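Local coordinates for protein putative enoyl-CoA hydratase (Streptomyces avermitilis, PDB 3GKB) that is a crotonase-family protein that probably acts on acyl-CoA substrates, perhaps as an enoyl-CoA hydratase, though its own reaction has not been established, at residues 175-180 / 269-274; 64-69 / 122-127; 169-174 / 186-191; 144-149 / 273-278; 70-75 / 251-256. One frame throughout, in Å; residues are numbered along the deposited sequence.

Contact 1 of 5, residues 175-180 / 269-274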
# COMPACT_ATOMS: atom_id res chain seq x y z
N ALA B 175 14.26 12.51 -5.98
CA ALA B 175 15.52 11.82 -6.26
C ALA B 175 16.42 11.69 -5.03
O ALA B 175 17.62 11.57 -5.15
CB ALA B 175 16.28 12.50 -7.42
N ASP B 176 15.84 11.68 -3.84
CA ASP B 176 16.63 11.58 -2.64
C ASP B 176 16.96 10.14 -2.30
O ASP B 176 16.33 9.22 -2.80
CB ASP B 176 15.92 12.27 -1.50
CG ASP B 176 16.01 13.78 -1.59
OD1 ASP B 176 17.11 14.29 -1.97
OD2 ASP B 176 15.00 14.44 -1.27
N LEU B 177 17.98 9.97 -1.47
CA LEU B 177 18.37 8.66 -1.00
C LEU B 177 17.51 8.37 0.22
O LEU B 177 17.60 9.09 1.25
CB LEU B 177 19.86 8.65 -0.63
CG LEU B 177 20.40 7.27 -0.25
CD1 LEU B 177 20.48 6.42 -1.45
CD2 LEU B 177 21.80 7.43 0.45
N PHE B 178 16.63 7.38 0.08
CA PHE B 178 15.73 6.95 1.14
C PHE B 178 16.44 5.98 2.06
O PHE B 178 17.12 5.09 1.61
CB PHE B 178 14.48 6.30 0.54
CG PHE B 178 13.53 7.28 -0.03
CD1 PHE B 178 12.32 7.56 0.61
CD2 PHE B 178 13.85 7.99 -1.17
CE1 PHE B 178 11.46 8.50 0.11
CE2 PHE B 178 12.97 8.97 -1.67
CZ PHE B 178 11.79 9.21 -1.03
N ASP B 179 16.30 6.17 3.36
CA ASP B 179 16.86 5.20 4.29
C ASP B 179 16.00 3.94 4.35
O ASP B 179 14.89 3.89 3.84
CB ASP B 179 17.12 5.81 5.67
CG ASP B 179 15.86 6.27 6.38
OD1 ASP B 179 14.75 5.76 6.16
OD2 ASP B 179 16.00 7.19 7.22
N ALA B 180 16.54 2.89 4.94
CA ALA B 180 15.84 1.61 4.99
C ALA B 180 14.48 1.67 5.67
O ALA B 180 13.52 1.07 5.19
CB ALA B 180 16.71 0.53 5.68
N ASP B 269 27.61 10.67 -1.89
CA ASP B 269 26.50 11.62 -1.96
C ASP B 269 26.28 11.99 -3.42
O ASP B 269 26.43 13.15 -3.82
CB ASP B 269 26.80 12.89 -1.11
CG ASP B 269 25.65 13.92 -1.11
OD1 ASP B 269 24.49 13.60 -1.50
OD2 ASP B 269 25.92 15.08 -0.68
N LEU B 270 25.89 11.00 -4.22
CA LEU B 270 25.68 11.24 -5.65
C LEU B 270 24.62 12.32 -5.89
O LEU B 270 24.69 13.06 -6.89
CB LEU B 270 25.36 9.93 -6.40
CG LEU B 270 25.28 9.97 -7.92
CD1 LEU B 270 26.65 10.41 -8.52
CD2 LEU B 270 24.84 8.61 -8.47
N GLU B 271 23.62 12.40 -5.00
CA GLU B 271 22.52 13.37 -5.17
C GLU B 271 23.09 14.75 -5.12
O GLU B 271 22.87 15.56 -6.03
CB GLU B 271 21.43 13.20 -4.10
CG GLU B 271 20.66 11.88 -4.20
CD GLU B 271 21.40 10.64 -3.66
OE1 GLU B 271 22.42 10.77 -2.92
OE2 GLU B 271 20.96 9.49 -3.98
N GLY B 272 23.88 15.01 -4.08
CA GLY B 272 24.60 16.30 -3.94
C GLY B 272 25.53 16.62 -5.11
O GLY B 272 25.55 17.74 -5.63
N LEU B 273 26.30 15.63 -5.55
CA LEU B 273 27.20 15.81 -6.67
C LEU B 273 26.45 16.20 -7.93
O LEU B 273 26.82 17.16 -8.63
CB LEU B 273 28.02 14.53 -6.89
CG LEU B 273 29.02 14.53 -8.04
CD1 LEU B 273 29.91 15.77 -7.95
CD2 LEU B 273 29.86 13.29 -7.99
N MET B 274 25.36 15.48 -8.23
CA MET B 274 24.60 15.79 -9.45
C MET B 274 23.87 17.14 -9.37
O MET B 274 23.76 17.84 -10.38
CB MET B 274 23.63 14.64 -9.82
CG MET B 274 24.35 13.32 -10.22
SD MET B 274 25.62 13.42 -11.53
CE MET B 274 24.75 14.31 -12.85
O HOH W 1 18.88 9.00 -5.85
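Ala175-Leu177, running from the end of helix 165-174 into strand 178-179 of the small three-strand sheet, pass the first turn of helix 270-280, the last helix of this crotonase-like subunit, with the CA atoms of Asp176 and Glu271 6.7 Å apart. Glu271 is the side chain that spans the gap. Its CG, anti to the carbonyl carbon, lies 3.2 Å from Ala175 O, and the bend at chi2 (77°) turns the carboxylate back past Leu177. OE2 comes to 3.6 Å from Leu177 CB; the two side chains cross at about a right angle, and Leu177 lays its CB and CD1 against the carboxylate end. A water joins the segments directly: it donates to Ala175 O at 2.9 Å and to Glu271 OE2 at 2.8 Å. OE2 also forms a salt bridge with Arg118, which probably favours the charged form of this buried glutamate. The side chain of Asp176 starts away from the helix and forms a salt bridge with Arg204 of the second subunit; the two acidic groups thus have different arginine partners. The helix start that carries Glu271 is closed by Asp269 at the N-cap, whose OD1 accepts from Gly272 N at 3.0 Å, the donor standing above the carboxylate plane. The positive phi of Ala175 marks where the chain leaves helix 165-174. Beyond it, Leu177 rests on Lys116 and Arg118 of strand 116-118, while Phe178 pairs through its backbone with Leu140 of strand 139-141 and packs its ring on Glu170 and Val171 of helix 165-174.

Contact 2 of 5, residues 64-69 / 122-127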
# COMPACT_ATOMS: atom_id res chain seq x y z
N GLU B 64 30.18 -0.42 0.58
CA GLU B 64 29.31 0.76 0.62
C GLU B 64 28.14 0.71 -0.37
O GLU B 64 27.07 1.31 -0.10
CB GLU B 64 30.15 2.01 0.34
CG GLU B 64 29.32 3.26 0.44
CD GLU B 64 30.13 4.53 0.65
OE1 GLU B 64 31.38 4.46 0.62
OE2 GLU B 64 29.47 5.58 0.85
N PHE B 65 28.34 0.03 -1.50
CA PHE B 65 27.35 -0.03 -2.61
C PHE B 65 26.87 -1.45 -2.89
O PHE B 65 27.66 -2.37 -3.00
CB PHE B 65 27.95 0.59 -3.87
CG PHE B 65 28.45 1.96 -3.64
CD1 PHE B 65 27.55 3.02 -3.50
CD2 PHE B 65 29.79 2.19 -3.43
CE1 PHE B 65 28.01 4.29 -3.21
CE2 PHE B 65 30.24 3.45 -3.12
CZ PHE B 65 29.36 4.49 -3.00
N PHE B 66 25.55 -1.61 -3.00
CA PHE B 66 24.97 -2.85 -3.50
C PHE B 66 25.15 -2.87 -5.01
O PHE B 66 25.89 -3.72 -5.54
CB PHE B 66 23.49 -2.93 -3.09
CG PHE B 66 22.79 -4.14 -3.61
CD1 PHE B 66 22.89 -5.36 -2.95
CD2 PHE B 66 22.07 -4.08 -4.79
CE1 PHE B 66 22.24 -6.47 -3.45
CE2 PHE B 66 21.43 -5.21 -5.30
CZ PHE B 66 21.53 -6.39 -4.62
N LEU B 67 24.53 -1.89 -5.68
CA LEU B 67 24.72 -1.61 -7.11
C LEU B 67 24.57 -0.11 -7.28
O LEU B 67 23.55 0.43 -6.95
CB LEU B 67 23.71 -2.32 -7.99
CG LEU B 67 23.87 -3.84 -8.17
CD1 LEU B 67 22.61 -4.42 -8.90
CD2 LEU B 67 25.21 -4.21 -8.88
N ALA B 68 25.61 0.55 -7.75
CA ALA B 68 25.66 2.01 -7.76
C ALA B 68 24.55 2.61 -8.60
O ALA B 68 23.86 3.52 -8.16
CB ALA B 68 27.00 2.47 -8.25
N HIS B 69 24.42 2.09 -9.82
CA HIS B 69 23.56 2.55 -10.91
C HIS B 69 24.15 1.99 -12.21
O HIS B 69 25.19 1.34 -12.18
CB HIS B 69 23.42 4.09 -10.98
CG HIS B 69 24.72 4.82 -11.04
ND1 HIS B 69 25.51 4.85 -12.17
CD2 HIS B 69 25.40 5.51 -10.09
CE1 HIS B 69 26.60 5.55 -11.92
NE2 HIS B 69 26.57 5.94 -10.66
N ALA B 122 18.54 0.32 -7.79
CA ALA B 122 17.31 0.37 -6.96
C ALA B 122 16.19 -0.41 -7.64
O ALA B 122 15.34 -1.03 -6.97
CB ALA B 122 16.87 1.81 -6.71
N GLU B 123 16.18 -0.39 -8.96
CA GLU B 123 15.26 -1.20 -9.76
C GLU B 123 15.45 -2.69 -9.50
O GLU B 123 14.48 -3.42 -9.34
CB GLU B 123 15.38 -0.85 -11.27
CG GLU B 123 14.95 0.61 -11.56
CD GLU B 123 15.23 1.14 -13.01
OE1 GLU B 123 14.32 1.76 -13.59
OE2 GLU B 123 16.34 0.95 -13.54
N PHE B 124 16.73 -3.11 -9.45
CA PHE B 124 17.15 -4.50 -9.19
C PHE B 124 16.62 -4.93 -7.83
O PHE B 124 15.92 -5.97 -7.70
CB PHE B 124 18.69 -4.53 -9.25
CG PHE B 124 19.30 -5.89 -9.20
CD1 PHE B 124 20.08 -6.34 -10.26
CD2 PHE B 124 19.20 -6.70 -8.07
CE1 PHE B 124 20.68 -7.56 -10.24
CE2 PHE B 124 19.83 -7.96 -8.06
CZ PHE B 124 20.56 -8.37 -9.15
N VAL B 125 16.83 -4.08 -6.82
CA VAL B 125 16.34 -4.36 -5.46
C VAL B 125 14.83 -4.56 -5.46
O VAL B 125 14.34 -5.52 -4.85
CB VAL B 125 16.75 -3.26 -4.45
CG1 VAL B 125 16.06 -3.48 -3.06
CG2 VAL B 125 18.30 -3.21 -4.30
N ALA B 126 14.08 -3.67 -6.13
CA ALA B 126 12.60 -3.69 -6.06
C ALA B 126 11.99 -4.85 -6.86
O ALA B 126 10.87 -5.25 -6.61
CB ALA B 126 12.03 -2.37 -6.57
N ALA B 127 12.76 -5.40 -7.79
CA ALA B 127 12.26 -6.44 -8.72
C ALA B 127 12.24 -7.84 -8.08
O ALA B 127 11.47 -8.71 -8.49
CB ALA B 127 13.13 -6.48 -9.97
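Phe66 and Phe124 form an offset edge-to-face aromatic pair, the edge of Phe66 turned toward the face of Phe124, with centroids 5.8 Å apart and planes at 68°. The approach is made by the CE2-CZ side of Phe66: CE2 lies 3.9 Å from Phe124 CD2, which sits in the plane of the Phe66 ring. A CH-pi contact adds to the grip on the Phe124 ring. Leu67 CD1 stands over one face, 3.8 Å from the centroid and 26° off the normal, displaced toward CD1 and CG of the ring. Leu67 reaches it with CG anti to the carbonyl carbon (chi1 -73°). Plain aliphatic packing completes the contact, Val125 CG2 lying 3.8 Å from Phe66 CE2. The chain turns a corner at Phe66, and the side chains of Phe66 and Leu67 both meet the same helix. Helix 120-127 of the crotonase-like fold is thereby packed against the loop after strand 55-60 deep inside the subunit. Phe58 adds a second edge-to-face partner to Phe124, helix 96-103 touches the same ring through Val98 and Ile102, and Val111 and Leu113 of strand 108-113 back Phe66.

Contact 3 of 5, residues 169-174 / 186-191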
# COMPACT_ATOMS: atom_id res chain seq x y z
N LEU B 169 5.97 9.14 -7.41
CA LEU B 169 6.34 10.45 -7.96
C LEU B 169 7.29 11.17 -7.01
O LEU B 169 8.25 11.81 -7.43
CB LEU B 169 5.11 11.33 -8.17
CG LEU B 169 4.31 11.07 -9.44
CD1 LEU B 169 3.00 11.84 -9.30
CD2 LEU B 169 5.10 11.48 -10.73
N GLU B 170 7.01 11.06 -5.70
CA GLU B 170 7.92 11.60 -4.71
C GLU B 170 9.31 10.96 -4.87
O GLU B 170 10.31 11.68 -4.92
CB GLU B 170 7.39 11.37 -3.29
CG GLU B 170 8.36 11.90 -2.20
CD GLU B 170 8.01 11.39 -0.79
OE1 GLU B 170 7.03 10.63 -0.61
OE2 GLU B 170 8.77 11.71 0.13
N VAL B 171 9.39 9.64 -4.93
CA VAL B 171 10.72 8.98 -5.01
C VAL B 171 11.45 9.44 -6.26
O VAL B 171 12.62 9.82 -6.21
CB VAL B 171 10.62 7.44 -4.92
CG1 VAL B 171 11.94 6.76 -5.33
CG2 VAL B 171 10.22 7.03 -3.50
N VAL B 172 10.76 9.41 -7.40
CA VAL B 172 11.37 9.72 -8.68
C VAL B 172 11.80 11.20 -8.81
O VAL B 172 12.91 11.49 -9.27
CB VAL B 172 10.44 9.29 -9.82
CG1 VAL B 172 10.87 9.85 -11.16
CG2 VAL B 172 10.36 7.70 -9.84
N LEU B 173 10.95 12.12 -8.37
CA LEU B 173 11.19 13.54 -8.61
C LEU B 173 12.03 14.18 -7.51
O LEU B 173 12.83 15.05 -7.80
CB LEU B 173 9.87 14.27 -8.86
CG LEU B 173 9.20 13.94 -10.20
CD1 LEU B 173 7.84 14.62 -10.31
CD2 LEU B 173 10.06 14.31 -11.44
N THR B 174 11.90 13.75 -6.25
CA THR B 174 12.80 14.28 -5.21
C THR B 174 14.20 13.71 -5.42
O THR B 174 15.20 14.33 -5.07
CB THR B 174 12.35 14.02 -3.75
OG1 THR B 174 12.42 12.62 -3.42
CG2 THR B 174 10.97 14.54 -3.50
N TYR B 186 7.21 2.63 3.25
CA TYR B 186 6.59 2.86 1.94
C TYR B 186 6.20 1.54 1.23
O TYR B 186 5.29 1.53 0.42
CB TYR B 186 7.52 3.67 1.03
CG TYR B 186 7.50 5.19 1.23
CD1 TYR B 186 7.12 5.78 2.44
CD2 TYR B 186 7.87 6.02 0.20
CE1 TYR B 186 7.11 7.14 2.58
CE2 TYR B 186 7.86 7.38 0.34
CZ TYR B 186 7.47 7.94 1.54
OH TYR B 186 7.44 9.32 1.67
N GLY B 187 6.90 0.45 1.53
CA GLY B 187 6.66 -0.82 0.91
C GLY B 187 7.57 -1.08 -0.28
O GLY B 187 7.37 -2.06 -1.00
N TRP B 188 8.59 -0.23 -0.46
CA TRP B 188 9.60 -0.37 -1.54
C TRP B 188 10.45 -1.62 -1.31
O TRP B 188 10.85 -2.31 -2.26
CB TRP B 188 10.49 0.86 -1.55
CG TRP B 188 11.28 1.15 -2.78
CD1 TRP B 188 11.40 0.38 -3.91
CD2 TRP B 188 12.11 2.29 -3.00
NE1 TRP B 188 12.23 1.00 -4.82
CE2 TRP B 188 12.66 2.18 -4.29
CE3 TRP B 188 12.40 3.43 -2.24
CZ2 TRP B 188 13.50 3.16 -4.83
CZ3 TRP B 188 13.24 4.39 -2.78
CH2 TRP B 188 13.79 4.24 -4.05
N ILE B 189 10.70 -1.92 -0.04
CA ILE B 189 11.31 -3.18 0.36
C ILE B 189 10.45 -3.85 1.42
O ILE B 189 9.52 -3.23 1.97
CB ILE B 189 12.74 -2.98 0.92
CG1 ILE B 189 12.70 -2.13 2.20
CG2 ILE B 189 13.64 -2.38 -0.13
CD1 ILE B 189 14.07 -1.89 2.85
N ASN B 190 10.77 -5.09 1.77
CA ASN B 190 9.92 -5.83 2.70
C ASN B 190 10.12 -5.38 4.15
O ASN B 190 9.14 -5.20 4.89
CB ASN B 190 10.16 -7.34 2.61
CG ASN B 190 9.69 -7.92 1.29
OD1 ASN B 190 10.15 -7.52 0.23
ND2 ASN B 190 8.77 -8.89 1.36
N ARG B 191 11.37 -5.22 4.55
CA ARG B 191 11.69 -4.96 5.96
C ARG B 191 13.05 -4.34 6.12
O ARG B 191 13.95 -4.66 5.36
CB ARG B 191 11.63 -6.26 6.77
CG ARG B 191 11.33 -6.07 8.27
CD ARG B 191 9.83 -6.11 8.48
NE ARG B 191 9.30 -7.44 8.19
CZ ARG B 191 9.35 -8.50 8.99
NH1 ARG B 191 9.87 -8.41 10.22
NH2 ARG B 191 8.86 -9.65 8.56
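Tyr186 OH donates to Glu170 OE1 at 2.7 Å, tying the end of helix 180-186 back to helix 165-174 just before a Schellman motif closes that end. The oxygen is met on its syn side, 18° out of the carboxylate plane, and the carboxylate and phenol planes stand 59° apart. Glu170 reaches the hydroxyl with an extended chain, CG anti to the backbone N (chi1 178°), and crosses the tyrosine at about a right angle. The apolar half of the first shell belongs to Val171. Its CG1 presses close on the six-membered ring of Trp188, 3.4 Å from CH2, the two side chains coming from opposite directions; CG2 lies 4.1 Å from Trp188 CZ3 and also borders the edge of the Tyr186 ring.

Positioning comes first from the helix end. Gly187, with positive phi, is the C-prime residue: Trp188 N bonds to Ala183 O and Gly187 N to Ala184 O, which sends the chain round so that Tyr186 and Trp188 both turn toward helix 165-174. Leu159 of helix 155-163 touches Val171 and Trp188 alike. Farther out lies the subunit interface: Arg191 of the second subunit pairs with Glu170 OE2 and bonds Tyr186 OH, while Asn190 of that subunit donates to Glu170 OE1. These partners probably keep the buried carboxylate charged. Within the helix, Glu170 O takes Thr174 N at 2.9 Å and Thr174 OG1 at 2.8 Å from opposite faces of its plane.

Contact 4 of 5, residues 144-149 / 273-278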
# COMPACT_ATOMS: atom_id res chain seq x y z
N GLU B 144 17.92 9.06 -11.40
CA GLU B 144 17.71 9.37 -12.81
C GLU B 144 17.32 10.82 -13.10
O GLU B 144 17.93 11.45 -13.97
CB GLU B 144 16.68 8.42 -13.41
CG GLU B 144 17.23 6.99 -13.60
CD GLU B 144 16.92 6.04 -12.42
OE1 GLU B 144 16.80 6.49 -11.27
OE2 GLU B 144 16.83 4.81 -12.67
N ALA B 145 16.34 11.34 -12.36
CA ALA B 145 15.86 12.70 -12.58
C ALA B 145 16.98 13.73 -12.52
O ALA B 145 16.96 14.72 -13.25
CB ALA B 145 14.72 13.06 -11.57
N LEU B 146 17.98 13.48 -11.66
CA LEU B 146 19.14 14.38 -11.53
C LEU B 146 20.16 14.28 -12.69
O LEU B 146 21.02 15.16 -12.85
CB LEU B 146 19.85 14.17 -10.19
CG LEU B 146 18.98 14.40 -8.95
CD1 LEU B 146 19.77 14.22 -7.67
CD2 LEU B 146 18.27 15.74 -8.96
N MET B 147 20.01 13.24 -13.50
CA MET B 147 20.78 13.05 -14.73
C MET B 147 19.98 13.50 -15.96
O MET B 147 20.39 13.30 -17.09
CB MET B 147 21.27 11.61 -14.80
CG MET B 147 22.27 11.18 -13.65
SD MET B 147 22.81 9.43 -13.96
CE MET B 147 23.91 9.25 -12.52
N GLY B 148 18.82 14.13 -15.72
CA GLY B 148 17.97 14.67 -16.78
C GLY B 148 17.12 13.65 -17.48
O GLY B 148 16.63 13.90 -18.58
N ILE B 149 16.94 12.49 -16.84
CA ILE B 149 16.14 11.40 -17.40
C ILE B 149 15.13 10.93 -16.34
O ILE B 149 14.86 11.66 -15.36
CB ILE B 149 17.04 10.28 -17.98
CG1 ILE B 149 17.91 9.61 -16.90
CG2 ILE B 149 17.96 10.87 -19.08
CD1 ILE B 149 18.59 8.29 -17.35
N LEU B 273 26.30 15.63 -5.55
CA LEU B 273 27.20 15.81 -6.67
C LEU B 273 26.45 16.20 -7.93
O LEU B 273 26.82 17.16 -8.63
CB LEU B 273 28.02 14.53 -6.89
CG LEU B 273 29.02 14.53 -8.04
CD1 LEU B 273 29.91 15.77 -7.95
CD2 LEU B 273 29.86 13.29 -7.99
N MET B 274 25.36 15.48 -8.23
CA MET B 274 24.60 15.79 -9.45
C MET B 274 23.87 17.14 -9.37
O MET B 274 23.76 17.84 -10.38
CB MET B 274 23.63 14.64 -9.82
CG MET B 274 24.35 13.32 -10.22
SD MET B 274 25.62 13.42 -11.53
CE MET B 274 24.75 14.31 -12.85
N ARG B 275 23.42 17.55 -8.20
CA ARG B 275 22.80 18.88 -8.13
C ARG B 275 23.80 19.99 -8.34
O ARG B 275 23.47 20.98 -9.00
CB ARG B 275 22.03 19.07 -6.84
CG ARG B 275 20.83 18.13 -6.78
CD ARG B 275 19.90 18.53 -5.67
NE ARG B 275 18.65 17.79 -5.80
CZ ARG B 275 18.31 16.74 -5.08
NH1 ARG B 275 19.10 16.30 -4.12
NH2 ARG B 275 17.17 16.13 -5.30
N SER B 276 25.02 19.82 -7.83
CA SER B 276 26.06 20.83 -8.07
C SER B 276 26.52 20.84 -9.53
O SER B 276 26.82 21.92 -10.07
CB SER B 276 27.20 20.66 -7.11
OG SER B 276 27.92 19.50 -7.41
N VAL B 277 26.61 19.67 -10.18
CA VAL B 277 26.84 19.62 -11.62
C VAL B 277 25.75 20.41 -12.37
O VAL B 277 26.06 21.20 -13.27
CB VAL B 277 26.92 18.18 -12.19
CG1 VAL B 277 26.90 18.18 -13.71
CG2 VAL B 277 28.16 17.47 -11.65
N ALA B 278 24.49 20.20 -12.02
CA ALA B 278 23.39 20.93 -12.65
C ALA B 278 23.49 22.44 -12.40
O ALA B 278 23.27 23.22 -13.32
CB ALA B 278 22.02 20.38 -12.18
O HOH W 2 21.07 17.46 -11.28
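Leu146 meets Met274 and Arg275 of helix 270-280 from its CB to both methyls. Its CB lies 3.8 Å from Met274 CB, where the backbones come closest. With CG anti to the carbonyl carbon (chi1 -59°), the branch is carried on to Arg275: CD1 stands over the centre of one face of the guanidinium, 3.9 Å from CZ, and CD2 reaches NE at 3.8 Å. Arg275, extended from CG to NE, also lays its own CG beside both methyls. Met274 instead bends at chi2 and chi3, bringing CE to 3.8 Å from Leu146 O and to 4.1 Å from Met147 CG. One water connects the two backbones, donating to Leu146 O at 2.8 Å and to Met274 O at 2.9 Å. The 3-10 segment 144-147, between strand 139-141 and helix 155-163, is thus joined to the C-terminal helix, with Leu212 of the second subunit also packed on Leu146. Polar partners of the guanidinium include Thr174 O, through a weak hydrogen bond, and Asp176, through a long, weak ion pair. Leucine on its flat face leaves the N-H rim able to turn to acceptors such as Thr174 O, while the contact itself remains largely apolar.

Contact 5 of 5, residues 70-75 / 251-256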
# COMPACT_ATOMS: atom_id res chain seq x y z
N VAL B 70 23.48 2.22 -13.33
CA VAL B 70 23.99 1.79 -14.62
C VAL B 70 25.20 2.64 -15.02
O VAL B 70 25.24 3.84 -14.78
CB VAL B 70 22.87 1.87 -15.69
CG1 VAL B 70 23.43 1.63 -17.09
CG2 VAL B 70 21.78 0.82 -15.38
N ASP B 71 26.16 1.98 -15.63
CA ASP B 71 27.40 2.60 -16.08
C ASP B 71 27.07 3.81 -16.95
O ASP B 71 26.38 3.73 -17.96
CB ASP B 71 28.20 1.55 -16.85
CG ASP B 71 29.52 2.10 -17.41
OD1 ASP B 71 29.92 3.24 -17.03
OD2 ASP B 71 30.12 1.38 -18.25
N MET B 72 27.57 4.95 -16.53
CA MET B 72 27.27 6.21 -17.23
C MET B 72 27.98 6.28 -18.60
O MET B 72 27.65 7.14 -19.42
CB MET B 72 27.67 7.38 -16.34
CG MET B 72 26.67 7.64 -15.14
SD MET B 72 27.39 8.67 -13.78
CE MET B 72 27.29 10.28 -14.44
N ARG B 73 28.96 5.41 -18.81
CA ARG B 73 29.64 5.29 -20.10
C ARG B 73 29.08 4.18 -20.98
O ARG B 73 29.67 3.87 -22.03
CB ARG B 73 31.12 5.02 -19.87
CG ARG B 73 31.83 6.07 -19.05
CD ARG B 73 33.30 6.02 -19.35
NE ARG B 73 33.95 7.24 -18.95
CZ ARG B 73 34.52 7.43 -17.77
NH1 ARG B 73 34.49 6.48 -16.84
NH2 ARG B 73 35.10 8.61 -17.52
N ILE B 74 27.95 3.59 -20.59
CA ILE B 74 27.41 2.44 -21.33
C ILE B 74 27.04 2.79 -22.79
O ILE B 74 27.00 1.92 -23.64
CB ILE B 74 26.22 1.78 -20.57
CG1 ILE B 74 26.05 0.33 -21.04
CG2 ILE B 74 24.94 2.62 -20.68
CD1 ILE B 74 25.19 -0.49 -20.15
N GLY B 75 26.78 4.06 -23.07
CA GLY B 75 26.38 4.49 -24.40
C GLY B 75 27.55 4.76 -25.32
O GLY B 75 27.34 5.08 -26.49
N GLN B 251 24.77 16.37 -21.16
CA GLN B 251 25.53 17.38 -20.45
C GLN B 251 25.73 16.98 -19.00
O GLN B 251 26.81 17.18 -18.44
CB GLN B 251 24.82 18.73 -20.47
CG GLN B 251 24.67 19.35 -21.82
CD GLN B 251 23.82 20.60 -21.79
OE1 GLN B 251 23.24 20.96 -20.75
NE2 GLN B 251 23.73 21.28 -22.94
N LEU B 252 24.67 16.45 -18.39
CA LEU B 252 24.73 16.08 -16.96
C LEU B 252 25.51 14.79 -16.75
O LEU B 252 26.26 14.64 -15.78
CB LEU B 252 23.30 15.99 -16.36
CG LEU B 252 22.48 17.29 -16.25
CD1 LEU B 252 21.01 17.00 -15.84
CD2 LEU B 252 23.11 18.29 -15.27
N ILE B 253 25.34 13.82 -17.63
CA ILE B 253 26.09 12.58 -17.54
C ILE B 253 27.60 12.86 -17.73
O ILE B 253 28.42 12.43 -16.90
CB ILE B 253 25.51 11.48 -18.51
CG1 ILE B 253 24.13 11.03 -18.01
CG2 ILE B 253 26.48 10.33 -18.63
CD1 ILE B 253 23.24 10.41 -19.08
N SER B 254 27.98 13.64 -18.75
CA SER B 254 29.39 14.03 -18.92
C SER B 254 29.97 14.83 -17.74
O SER B 254 31.09 14.60 -17.31
CB SER B 254 29.59 14.84 -20.19
OG SER B 254 29.38 13.99 -21.29
N GLY B 255 29.18 15.77 -17.24
CA GLY B 255 29.58 16.60 -16.10
C GLY B 255 29.76 15.79 -14.84
O GLY B 255 30.72 16.00 -14.09
N GLY B 256 28.86 14.83 -14.62
CA GLY B 256 28.94 13.94 -13.49
C GLY B 256 30.23 13.14 -13.47
O GLY B 256 30.87 13.04 -12.45
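Met72 leaves the backbone with CG anti to the carbonyl carbon (chi1 -76°), runs on nearly straight at chi2 and then bends at chi3 (78°), a course that swings its methyl in against helix 248-258. Ile253 answers with CG2 anti to its backbone N, directed at the base of the methionine. Two touches result, one at each end of Met72. At the root, Ile253 CG2 lies 3.9 Å from Met72 CB and 3.5 Å from Met72 O. At the far end, Met72 CE approaches Ile253 O at 3.5 Å and Gly256 CA at 4.1 Å. Gly256, a turn further along the helix, has no side chain in the way, and the methyl fits against its bare backbone. The loop is shaped by a type I beta turn from Asp71 to Ile74, closed by Ile74 N to Asp71 O at 3.1 Å. An Asx turn overlaps it: Asp71 OD1 accepts from Arg73 N at 3.0 Å with an N-H...O angle of 162°, the donor lying above the carboxylate plane. Gln262 reinforces the same corner by bonding both Met72 N and Asp71 OD1. Met72 further touches Met147 and Leu257. This is an Asx turn within a type I beta turn, presenting one methionine to a C-terminal helix of the crotonase-like fold.

In the fold
Contact 2 is the core, about 4 Å from the chain's centre and wholly aromatic and aliphatic; contacts 3 and 4 are buried too, while contacts 1 and 5 are partly buried. Contacts 1 and 4 share helix 270-280 and each holds a bridging water, but contact 1 turns on a buried carboxylate and contact 4 on leucine against methionine and the flat face of an arginine. Contact 5 adjoins contact 4 through Leu252, whose CD1 lies 3.5 Å from Leu146 O. Contact 3 lies at a subunit interface, hence its charged hydrogen-bond network; it meets contact 1 where Phe178 packs on Val171, Tyr186 and Trp188, and contact 2 through Trp188 against Ala122 and Ala126.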